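D-alanyl-lipoteichoic acid synthetase (Streptococcus pneumoniae, PDB 3BMA) probably takes part in the D-alanylation of lipoteichoic acid during cell wall biogenesis, as a membrane-associated protein of the DltD family. Local coordinates at residues R322-S327 and K386-Y391; V163-S168 and T174-M179; G12-S17 and K32-S37. The protein carries 1 engineered substitution. All blocks are in the same frame, centred on the assembly; numbering follows the deposited sequence.

Interaction 1: R322-S327 and K386-Y391; sequences RYQLES and KDWATY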
loop_
_atom_site.group_PDB
_atom_site.type_symbol
_atom_site.label_atom_id
_atom_site.label_comp_id
_atom_site.label_asym_id
_atom_site.label_seq_id
_atom_site.Cartn_x
_atom_site.Cartn_y
_atom_site.Cartn_z
ATOM N N ARG C 322 8.728 -35.665 -30.339
ATOM C CA ARG C 322 10.057 -35.364 -30.870
ATOM C C ARG C 322 10.062 -34.162 -31.809
ATOM O O ARG C 322 11.010 -33.387 -31.800
ATOM C CB ARG C 322 10.646 -36.584 -31.577
ATOM C CG ARG C 322 11.166 -37.687 -30.646
ATOM C CD ARG C 322 11.939 -38.731 -31.443
ATOM N NE ARG C 322 13.219 -38.202 -31.916
ATOM C CZ ARG C 322 14.410 -38.703 -31.600
ATOM N NH1 ARG C 322 14.510 -39.775 -30.830
ATOM N NH2 ARG C 322 15.511 -38.140 -32.073
ATOM N N TYR C 323 9.003 -34.000 -32.599
ATOM C CA TYR C 323 8.890 -32.846 -33.488
ATOM C C TYR C 323 8.798 -31.529 -32.722
ATOM O O TYR C 323 9.452 -30.558 -33.088
ATOM C CB TYR C 323 7.714 -32.982 -34.454
ATOM C CG TYR C 323 7.586 -31.800 -35.394
ATOM C CD1 TYR C 323 8.478 -31.629 -36.457
ATOM C CD2 TYR C 323 6.587 -30.841 -35.211
ATOM C CE1 TYR C 323 8.376 -30.541 -37.314
ATOM C CE2 TYR C 323 6.475 -29.747 -36.065
ATOM C CZ TYR C 323 7.371 -29.606 -37.114
ATOM O OH TYR C 323 7.266 -28.528 -37.958
ATOM N N GLN C 324 7.992 -31.512 -31.660
ATOM C CA GLN C 324 7.838 -30.332 -30.805
ATOM C C GLN C 324 9.166 -29.925 -30.167
ATOM O O GLN C 324 9.493 -28.740 -30.095
ATOM C CB GLN C 324 6.785 -30.586 -29.724
ATOM C CG GLN C 324 6.338 -29.322 -28.988
ATOM C CD GLN C 324 5.148 -29.545 -28.071
ATOM O OE1 GLN C 324 4.626 -30.657 -27.955
ATOM N NE2 GLN C 324 4.712 -28.478 -27.415
ATOM N N LEU C 325 9.930 -30.920 -29.725
ATOM C CA LEU C 325 11.247 -30.689 -29.149
ATOM C C LEU C 325 12.251 -30.233 -30.207
ATOM O O LEU C 325 12.800 -29.134 -30.109
ATOM C CB LEU C 325 11.761 -31.950 -28.445
ATOM C CG LEU C 325 10.903 -32.642 -27.383
ATOM C CD1 LEU C 325 11.628 -33.865 -26.835
ATOM C CD2 LEU C 325 10.536 -31.691 -26.256
ATOM N N GLU C 326 12.454 -31.069 -31.227
ATOM C CA GLU C 326 13.529 -30.879 -32.208
ATOM C C GLU C 326 13.353 -29.704 -33.164
ATOM O O GLU C 326 14.345 -29.090 -33.557
ATOM C CB GLU C 326 13.795 -32.168 -32.986
ATOM C CG GLU C 326 14.584 -33.182 -32.184
ATOM C CD GLU C 326 14.699 -34.532 -32.861
ATOM O OE1 GLU C 326 13.657 -35.127 -33.211
ATOM O OE2 GLU C 326 15.843 -35.006 -33.026
ATOM N N SER C 327 12.111 -29.376 -33.523
ATOM C CA SER C 327 11.858 -28.230 -34.406
ATOM C C SER C 327 12.098 -26.898 -33.702
ATOM O O SER C 327 12.123 -25.845 -34.337
ATOM C CB SER C 327 10.446 -28.270 -35.001
ATOM O OG SER C 327 9.462 -27.977 -34.027
ATOM N N LYS C 386 -4.803 -25.127 -29.869
ATOM C CA LYS C 386 -5.663 -26.307 -29.882
ATOM C C LYS C 386 -5.446 -27.119 -31.162
ATOM O O LYS C 386 -5.661 -28.335 -31.175
ATOM C CB LYS C 386 -7.131 -25.879 -29.749
ATOM C CG LYS C 386 -8.090 -26.951 -29.219
ATOM C CD LYS C 386 -8.867 -27.659 -30.336
ATOM C CE LYS C 386 -9.910 -26.751 -30.983
ATOM N NZ LYS C 386 -10.546 -27.388 -32.172
ATOM N N ASP C 387 -5.015 -26.436 -32.226
ATOM C CA ASP C 387 -4.662 -27.066 -33.500
ATOM C C ASP C 387 -3.543 -28.093 -33.328
ATOM O O ASP C 387 -3.618 -29.192 -33.877
ATOM C CB ASP C 387 -4.244 -26.010 -34.533
ATOM C CG ASP C 387 -5.380 -25.070 -34.914
ATOM O OD1 ASP C 387 -5.495 -24.740 -36.114
ATOM O OD2 ASP C 387 -6.155 -24.652 -34.023
ATOM N N TRP C 388 -2.520 -27.730 -32.559
ATOM C CA TRP C 388 -1.434 -28.651 -32.249
ATOM C C TRP C 388 -1.878 -29.736 -31.284
ATOM O O TRP C 388 -1.491 -30.896 -31.430
ATOM C CB TRP C 388 -0.209 -27.918 -31.686
ATOM C CG TRP C 388 0.904 -28.859 -31.315
ATOM C CD1 TRP C 388 1.376 -29.114 -30.060
ATOM C CD2 TRP C 388 1.650 -29.705 -32.205
ATOM N NE1 TRP C 388 2.383 -30.048 -30.114
ATOM C CE2 TRP C 388 2.571 -30.428 -31.417
ATOM C CE3 TRP C 388 1.640 -29.908 -33.595
ATOM C CZ2 TRP C 388 3.475 -31.340 -31.969
ATOM C CZ3 TRP C 388 2.533 -30.821 -34.142
ATOM C CH2 TRP C 388 3.441 -31.522 -33.329
ATOM N N ALA C 389 -2.701 -29.346 -30.313
ATOM C CA ALA C 389 -3.169 -30.235 -29.253
ATOM C C ALA C 389 -3.899 -31.462 -29.792
ATOM O O ALA C 389 -3.753 -32.563 -29.257
ATOM C CB ALA C 389 -4.061 -29.470 -28.290
ATOM N N THR C 390 -4.663 -31.262 -30.865
ATOM C CA THR C 390 -5.500 -32.315 -31.437
ATOM C C THR C 390 -5.017 -32.814 -32.808
ATOM O O THR C 390 -5.766 -33.488 -33.519
ATOM C CB THR C 390 -6.964 -31.841 -31.555
ATOM O OG1 THR C 390 -7.015 -30.638 -32.333
ATOM C CG2 THR C 390 -7.563 -31.577 -30.182
ATOM N N TYR C 391 -3.771 -32.497 -33.166
ATOM C CA TYR C 391 -3.228 -32.816 -34.491
ATOM C C TYR C 391 -2.945 -34.306 -34.707
ATOM O O TYR C 391 -2.162 -34.917 -33.975
ATOM C CB TYR C 391 -1.976 -31.984 -34.784
ATOM C CG TYR C 391 -1.509 -32.067 -36.221
ATOM C CD1 TYR C 391 -2.222 -31.436 -37.243
ATOM C CD2 TYR C 391 -0.357 -32.776 -36.560
ATOM C CE1 TYR C 391 -1.801 -31.512 -38.567
ATOM C CE2 TYR C 391 0.074 -32.858 -37.881
ATOM C CZ TYR C 391 -0.652 -32.221 -38.878
ATOM O OH TYR C 391 -0.231 -32.295 -40.184
#
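In the alpha/beta fold of this SGNH-clan protein, the last turns of helix 311-326 receive the indole of Trp388 from the short helix 386-389 near the C-terminus. The backbones stay well apart, with the CA atoms of Gln324 and Trp388 at 9.5 Å, and long side chains span the gap. With CG beside the carbonyl carbon, the indole of Trp388 extends toward Gln324. Gln324 OE1 lies near the plane of the indole, at its edge: Trp388 NE1 donates to Gln324 OE1 at 3.2 Å with an N-H...O angle of 158°. The donor sits above the carbonyl plane rather than on a lone pair, at a C=O...donor angle of 94°. Amide and indole planes are turned 80° against each other. The other end of the same amide is fixed by helix 274-287, where Gln324 NE2 donates to Tyr275 O and Gln279 OE1, so both polar ends of this buried group are used. Farther round the indole, Trp388 CZ2 lies 4.1 Å from Gln324 CB. Trp388 CH2 rests at the edge of the neighbouring phenol ring, 3.7 Å from Tyr323 CD2. Lys320 makes a cation-pi contact with Trp388 and donates to its carbonyl oxygen, while Phe383 and Phe398 meet the indole edge-to-face. Behind the contact, Leu325 packs on Leu282 of helix 274-287 and reaches Phe294 of strand 291-296 and Ile333 of strand 333-335, seating helix 311-326 beside the parallel sheet.

Interaction 2: V163-S168 and T174-M179; sequences VQKLAS and TADNEM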
loop_
_atom_site.group_PDB
_atom_site.type_symbol
_atom_site.label_atom_id
_atom_site.label_comp_id
_atom_site.label_asym_id
_atom_site.label_seq_id
_atom_site.Cartn_x
_atom_site.Cartn_y
_atom_site.Cartn_z
ATOM N N VAL C 163 -5.257 -13.524 -11.898
ATOM C CA VAL C 163 -5.167 -14.661 -12.817
ATOM C C VAL C 163 -6.084 -14.469 -14.040
ATOM O O VAL C 163 -5.671 -14.742 -15.173
ATOM C CB VAL C 163 -5.452 -16.004 -12.080
ATOM C CG1 VAL C 163 -5.320 -17.187 -13.016
ATOM C CG2 VAL C 163 -4.491 -16.184 -10.907
ATOM N N GLN C 164 -7.306 -13.978 -13.809
ATOM C CA GLN C 164 -8.258 -13.663 -14.890
ATOM C C GLN C 164 -7.751 -12.595 -15.859
ATOM O O GLN C 164 -8.004 -12.688 -17.062
ATOM C CB GLN C 164 -9.614 -13.222 -14.331
ATOM C CG GLN C 164 -10.544 -14.354 -13.911
ATOM C CD GLN C 164 -11.824 -13.856 -13.246
ATOM O OE1 GLN C 164 -11.862 -12.767 -12.661
ATOM N NE2 GLN C 164 -12.880 -14.659 -13.327
ATOM N N LYS C 165 -7.061 -11.583 -15.327
ATOM C CA LYS C 165 -6.437 -10.526 -16.139
ATOM C C LYS C 165 -5.368 -11.090 -17.067
ATOM O O LYS C 165 -5.294 -10.715 -18.236
ATOM C CB LYS C 165 -5.827 -9.433 -15.256
ATOM C CG LYS C 165 -6.815 -8.378 -14.793
ATOM C CD LYS C 165 -6.106 -7.149 -14.241
ATOM C CE LYS C 165 -7.106 -6.064 -13.858
ATOM N NZ LYS C 165 -6.448 -4.788 -13.442
ATOM N N LEU C 166 -4.550 -11.995 -16.536
ATOM C CA LEU C 166 -3.525 -12.673 -17.322
ATOM C C LEU C 166 -4.124 -13.591 -18.385
ATOM O O LEU C 166 -3.615 -13.655 -19.503
ATOM C CB LEU C 166 -2.577 -13.461 -16.416
ATOM C CG LEU C 166 -1.619 -12.687 -15.509
ATOM C CD1 LEU C 166 -0.665 -13.657 -14.842
ATOM C CD2 LEU C 166 -0.842 -11.646 -16.291
ATOM N N ALA C 167 -5.211 -14.276 -18.031
ATOM C CA ALA C 167 -5.918 -15.172 -18.946
ATOM C C ALA C 167 -6.587 -14.433 -20.108
ATOM O O ALA C 167 -6.671 -14.964 -21.213
ATOM C CB ALA C 167 -6.945 -15.993 -18.185
ATOM N N SER C 168 -7.047 -13.209 -19.854
ATOM C CA SER C 168 -7.756 -12.414 -20.856
ATOM C C SER C 168 -6.857 -11.456 -21.642
ATOM O O SER C 168 -7.361 -10.545 -22.303
ATOM C CB SER C 168 -8.893 -11.630 -20.195
ATOM O OG SER C 168 -9.852 -12.503 -19.632
ATOM N N THR C 174 -0.771 -0.792 -11.845
ATOM C CA THR C 174 0.354 -0.416 -10.998
ATOM C C THR C 174 0.133 -0.885 -9.552
ATOM O O THR C 174 1.074 -1.337 -8.887
ATOM C CB THR C 174 0.603 1.119 -11.064
ATOM O OG1 THR C 174 0.572 1.549 -12.432
ATOM C CG2 THR C 174 1.946 1.488 -10.463
ATOM N N ALA C 175 -1.113 -0.791 -9.087
ATOM C CA ALA C 175 -1.507 -1.267 -7.758
ATOM C C ALA C 175 -1.472 -2.790 -7.687
ATOM O O ALA C 175 -1.067 -3.365 -6.671
ATOM C CB ALA C 175 -2.886 -0.755 -7.399
ATOM N N ASP C 176 -1.899 -3.425 -8.776
ATOM C CA ASP C 176 -1.860 -4.876 -8.921
ATOM C C ASP C 176 -0.426 -5.405 -8.839
ATOM O O ASP C 176 -0.160 -6.367 -8.117
ATOM C CB ASP C 176 -2.504 -5.294 -10.247
ATOM C CG ASP C 176 -4.030 -5.166 -10.241
ATOM O OD1 ASP C 176 -4.637 -4.915 -9.174
ATOM O OD2 ASP C 176 -4.628 -5.320 -11.326
ATOM N N ASN C 177 0.483 -4.749 -9.562
ATOM C CA ASN C 177 1.900 -5.126 -9.609
ATOM C C ASN C 177 2.597 -5.027 -8.261
ATOM O O ASN C 177 3.352 -5.926 -7.887
ATOM C CB ASN C 177 2.654 -4.271 -10.637
ATOM C CG ASN C 177 2.412 -4.721 -12.063
ATOM O OD1 ASN C 177 1.976 -5.844 -12.307
ATOM N ND2 ASN C 177 2.703 -3.843 -13.018
ATOM N N GLU C 178 2.334 -3.934 -7.546
ATOM C CA GLU C 178 2.870 -3.712 -6.208
ATOM C C GLU C 178 2.387 -4.780 -5.231
ATOM O O GLU C 178 3.187 -5.325 -4.467
ATOM C CB GLU C 178 2.525 -2.301 -5.711
ATOM C CG GLU C 178 2.651 -2.053 -4.190
ATOM C CD GLU C 178 4.067 -2.231 -3.619
ATOM O OE1 GLU C 178 4.185 -2.301 -2.377
ATOM O OE2 GLU C 178 5.057 -2.297 -4.386
ATOM N N MET C 179 1.091 -5.088 -5.287
ATOM C CA MET C 179 0.494 -6.138 -4.461
ATOM C C MET C 179 1.126 -7.510 -4.703
ATOM O O MET C 179 1.436 -8.227 -3.750
ATOM C CB MET C 179 -1.025 -6.195 -4.665
ATOM C CG MET C 179 -1.800 -5.115 -3.906
ATOM S SD MET C 179 -1.668 -5.239 -2.109
ATOM C CE MET C 179 -2.464 -6.809 -1.829
#
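Lys165, near the end of helix 160-167, reaches out to Asp176 in the first turns of helix 174-194, across the short loop that links the two helices. The lysine starts at CB, directed toward the other helix, with CG beside the backbone N and anti to the carbonyl carbon. CB and CG touch nothing on Asp176. From CG onward the extended chain passes the carboxylate oxygen at similar range with two methylenes, Lys165 CD 3.7 Å and Lys165 CE 3.6 Å from Asp176 OD2, before the tip closes in. There Lys165 NZ donates to Asp176 OD2 at 2.8 Å in a salt bridge, meeting that oxygen nearly along its C-O axis. The two side chains cross at about a right angle, and Asp176 OD1 stands 4.6 Å from Lys165 NZ. Asp176 OD2 also takes part in a second hydrogen bond, with a residue flanking the segments. The Lys165 side chain also touches Glu170 and Leu172 of the connecting loop. Asp176 is tied into the helix start as well, its backbone N donating to Ser173 OG. Close by, Ala175 packs on Ala175 of two neighbouring subunits, one of which also touches Asp176, placing the bridge beside an interface of the assembly. The CA atoms of Lys165 and Asp176, the nearest pair between the segments, are 10.2 Å apart, a gap spanned by the charged pair. Asp176 is buried, and the nearby ammonium probably helps keep it ionised, as the start of its helix would.

Interaction 3: G12-S17 and K32-S37; sequences GAEKRS and KVRALS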
loop_
_atom_site.group_PDB
_atom_site.type_symbol
_atom_site.label_atom_id
_atom_site.label_comp_id
_atom_site.label_asym_id
_atom_site.label_seq_id
_atom_site.Cartn_x
_atom_site.Cartn_y
_atom_site.Cartn_z
ATOM N N GLY C 12 24.349 -33.023 4.438
ATOM C CA GLY C 12 23.533 -34.128 4.935
ATOM C C GLY C 12 22.047 -33.968 4.672
ATOM O O GLY C 12 21.395 -34.908 4.214
ATOM N N ALA C 13 21.523 -32.772 4.948
ATOM C CA ALA C 13 20.098 -32.462 4.772
ATOM C C ALA C 13 19.679 -32.439 3.308
ATOM O O ALA C 13 18.547 -32.795 2.973
ATOM C CB ALA C 13 19.753 -31.141 5.441
ATOM N N GLU C 14 20.604 -32.025 2.447
ATOM C CA GLU C 14 20.358 -31.928 1.012
ATOM C C GLU C 14 20.308 -33.279 0.316
ATOM O O GLU C 14 19.534 -33.460 -0.620
ATOM C CB GLU C 14 21.408 -31.041 0.361
ATOM C CG GLU C 14 21.281 -29.599 0.777
ATOM C CD GLU C 14 22.529 -28.808 0.503
ATOM O OE1 GLU C 14 23.295 -29.185 -0.408
ATOM O OE2 GLU C 14 22.738 -27.802 1.203
ATOM N N LYS C 15 21.135 -34.214 0.778
ATOM C CA LYS C 15 21.150 -35.572 0.245
ATOM C C LYS C 15 19.852 -36.305 0.559
ATOM O O LYS C 15 19.346 -37.059 -0.276
ATOM C CB LYS C 15 22.353 -36.355 0.777
ATOM C CG LYS C 15 23.673 -35.950 0.142
ATOM C CD LYS C 15 24.801 -36.884 0.544
ATOM C CE LYS C 15 26.010 -36.695 -0.364
ATOM N NZ LYS C 15 27.178 -37.498 0.083
ATOM N N ARG C 16 19.315 -36.064 1.754
ATOM C CA ARG C 16 18.053 -36.674 2.182
ATOM C C ARG C 16 16.849 -36.102 1.430
ATOM O O ARG C 16 15.911 -36.834 1.110
ATOM C CB ARG C 16 17.869 -36.530 3.693
ATOM C CG ARG C 16 18.934 -37.258 4.488
ATOM C CD ARG C 16 18.742 -37.127 5.979
ATOM N NE ARG C 16 20.041 -37.046 6.642
ATOM C CZ ARG C 16 20.532 -35.944 7.205
ATOM N NH1 ARG C 16 19.821 -34.826 7.225
ATOM N NH2 ARG C 16 21.729 -35.969 7.776
ATOM N N SER C 17 16.896 -34.803 1.144
ATOM C CA SER C 17 15.853 -34.119 0.374
ATOM C C SER C 17 15.848 -34.561 -1.085
ATOM O O SER C 17 14.788 -34.680 -1.700
ATOM C CB SER C 17 16.049 -32.604 0.439
ATOM O OG SER C 17 16.063 -32.153 1.779
ATOM N N LYS C 32 14.491 -27.758 -2.100
ATOM C CA LYS C 32 15.027 -27.787 -3.461
ATOM C C LYS C 32 15.967 -26.621 -3.785
ATOM O O LYS C 32 16.925 -26.799 -4.523
ATOM C CB LYS C 32 13.925 -27.957 -4.520
ATOM C CG LYS C 32 12.953 -26.798 -4.689
ATOM C CD LYS C 32 11.748 -27.242 -5.504
ATOM C CE LYS C 32 10.816 -26.089 -5.791
ATOM N NZ LYS C 32 9.539 -26.582 -6.379
ATOM N N VAL C 33 15.717 -25.446 -3.215
ATOM C CA VAL C 33 16.589 -24.290 -3.449
ATOM C C VAL C 33 17.907 -24.408 -2.663
ATOM O O VAL C 33 18.955 -23.976 -3.147
ATOM C CB VAL C 33 15.845 -22.935 -3.203
ATOM C CG1 VAL C 33 16.804 -21.743 -3.214
ATOM C CG2 VAL C 33 14.761 -22.730 -4.266
ATOM N N ARG C 34 17.846 -25.027 -1.481
ATOM C CA ARG C 34 19.018 -25.242 -0.626
ATOM C C ARG C 34 20.057 -26.131 -1.312
ATOM O O ARG C 34 21.253 -25.830 -1.302
ATOM C CB ARG C 34 18.572 -25.877 0.694
ATOM C CG ARG C 34 19.595 -25.895 1.813
ATOM C CD ARG C 34 18.955 -26.495 3.058
ATOM N NE ARG C 34 19.925 -26.793 4.113
ATOM C CZ ARG C 34 20.147 -26.019 5.173
ATOM N NH1 ARG C 34 21.045 -26.383 6.078
ATOM N NH2 ARG C 34 19.474 -24.882 5.336
ATOM N N ALA C 35 19.583 -27.230 -1.900
ATOM C CA ALA C 35 20.447 -28.194 -2.583
ATOM C C ALA C 35 20.961 -27.683 -3.928
ATOM O O ALA C 35 22.152 -27.804 -4.225
ATOM C CB ALA C 35 19.729 -29.517 -2.756
ATOM N N LEU C 36 20.069 -27.098 -4.726
ATOM C CA LEU C 36 20.418 -26.616 -6.067
ATOM C C LEU C 36 21.267 -25.332 -6.097
ATOM O O LEU C 36 21.697 -24.901 -7.170
ATOM C CB LEU C 36 19.160 -26.460 -6.931
ATOM C CG LEU C 36 18.360 -27.741 -7.216
ATOM C CD1 LEU C 36 17.019 -27.427 -7.858
ATOM C CD2 LEU C 36 19.134 -28.719 -8.069
ATOM N N SER C 37 21.514 -24.734 -4.931
ATOM C CA SER C 37 22.349 -23.531 -4.827
ATOM C C SER C 37 23.665 -23.748 -4.063
ATOM O O SER C 37 24.428 -22.798 -3.866
ATOM C CB SER C 37 21.561 -22.378 -4.196
ATOM O OG SER C 37 21.101 -22.734 -2.903
#
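Helices 11-18 and 29-36 approach closely, with the CA atoms of Glu14 and Ala35 only 5.2 Å apart, a spacing that the small Ala35 side chain makes possible. They are two of the N-terminal helices of the alpha/beta fold, and their side chains touch strands 43-47 and 72-76 of its parallel sheet. Glu14 does most of the touching. Its CG stands beside the backbone N (chi1 -68°) and the chain runs on extended, laying the aliphatic part alongside Ala35: Glu14 CB and Ala35 CB are 3.9 Å apart, and Glu14 CG comes within 3.7 Å of Ala35 CA. The carboxylate then lies over the opposing backbone, where Glu14 OE2 is 3.5 Å from Arg34 O. Both are acceptors, and no hydrogen bond joins the segments. In one of its two conformers, Arg34 crosses the glutamate at about a right angle. In that conformer Arg34 NE is 4.2 Å from Glu14 OE2, and the oxygen lies well out of the guanidinium plane, so the attraction is between charges alone, with no N-H aimed at the oxygen, and is doubtful as a lasting feature. Asp38 brings a like charge close to Glu14 OE1, which would tend to make proton loss from the glutamate harder. Phe43 of strand 43-47 packs on both Glu14 and Ala35, and Tyr74 of strand 72-76 on Ala35 and Ser17. Ser17 OG, also bonded to Gln31 NE2, donates to Ala13 O at 2.8 Å, while Ser17 N reaches that oxygen from the opposite face of its plane.

How the interactions relate
The three contacts share no helix and follow one another along the chain as interaction 3, interaction 2 and interaction 1. Interactions 1 and 3 are buried and lie on opposite sides of the chain's centre, about 35 Å between their own centres. In interaction 1 helix 311-326 meets strands 291-296 and 333-335 while helix 386-389 packs against it; in interaction 3 both helices touch strands 43-47 and 72-76. Interaction 2, partly buried, has its centre about 29 Å from the chain centre, beside other subunits. Chemistry follows place: an indole-amide bond with aromatic packing in interaction 1, close aliphatic packing with loosely placed charges in interaction 3, and a salt bridge in interaction 2.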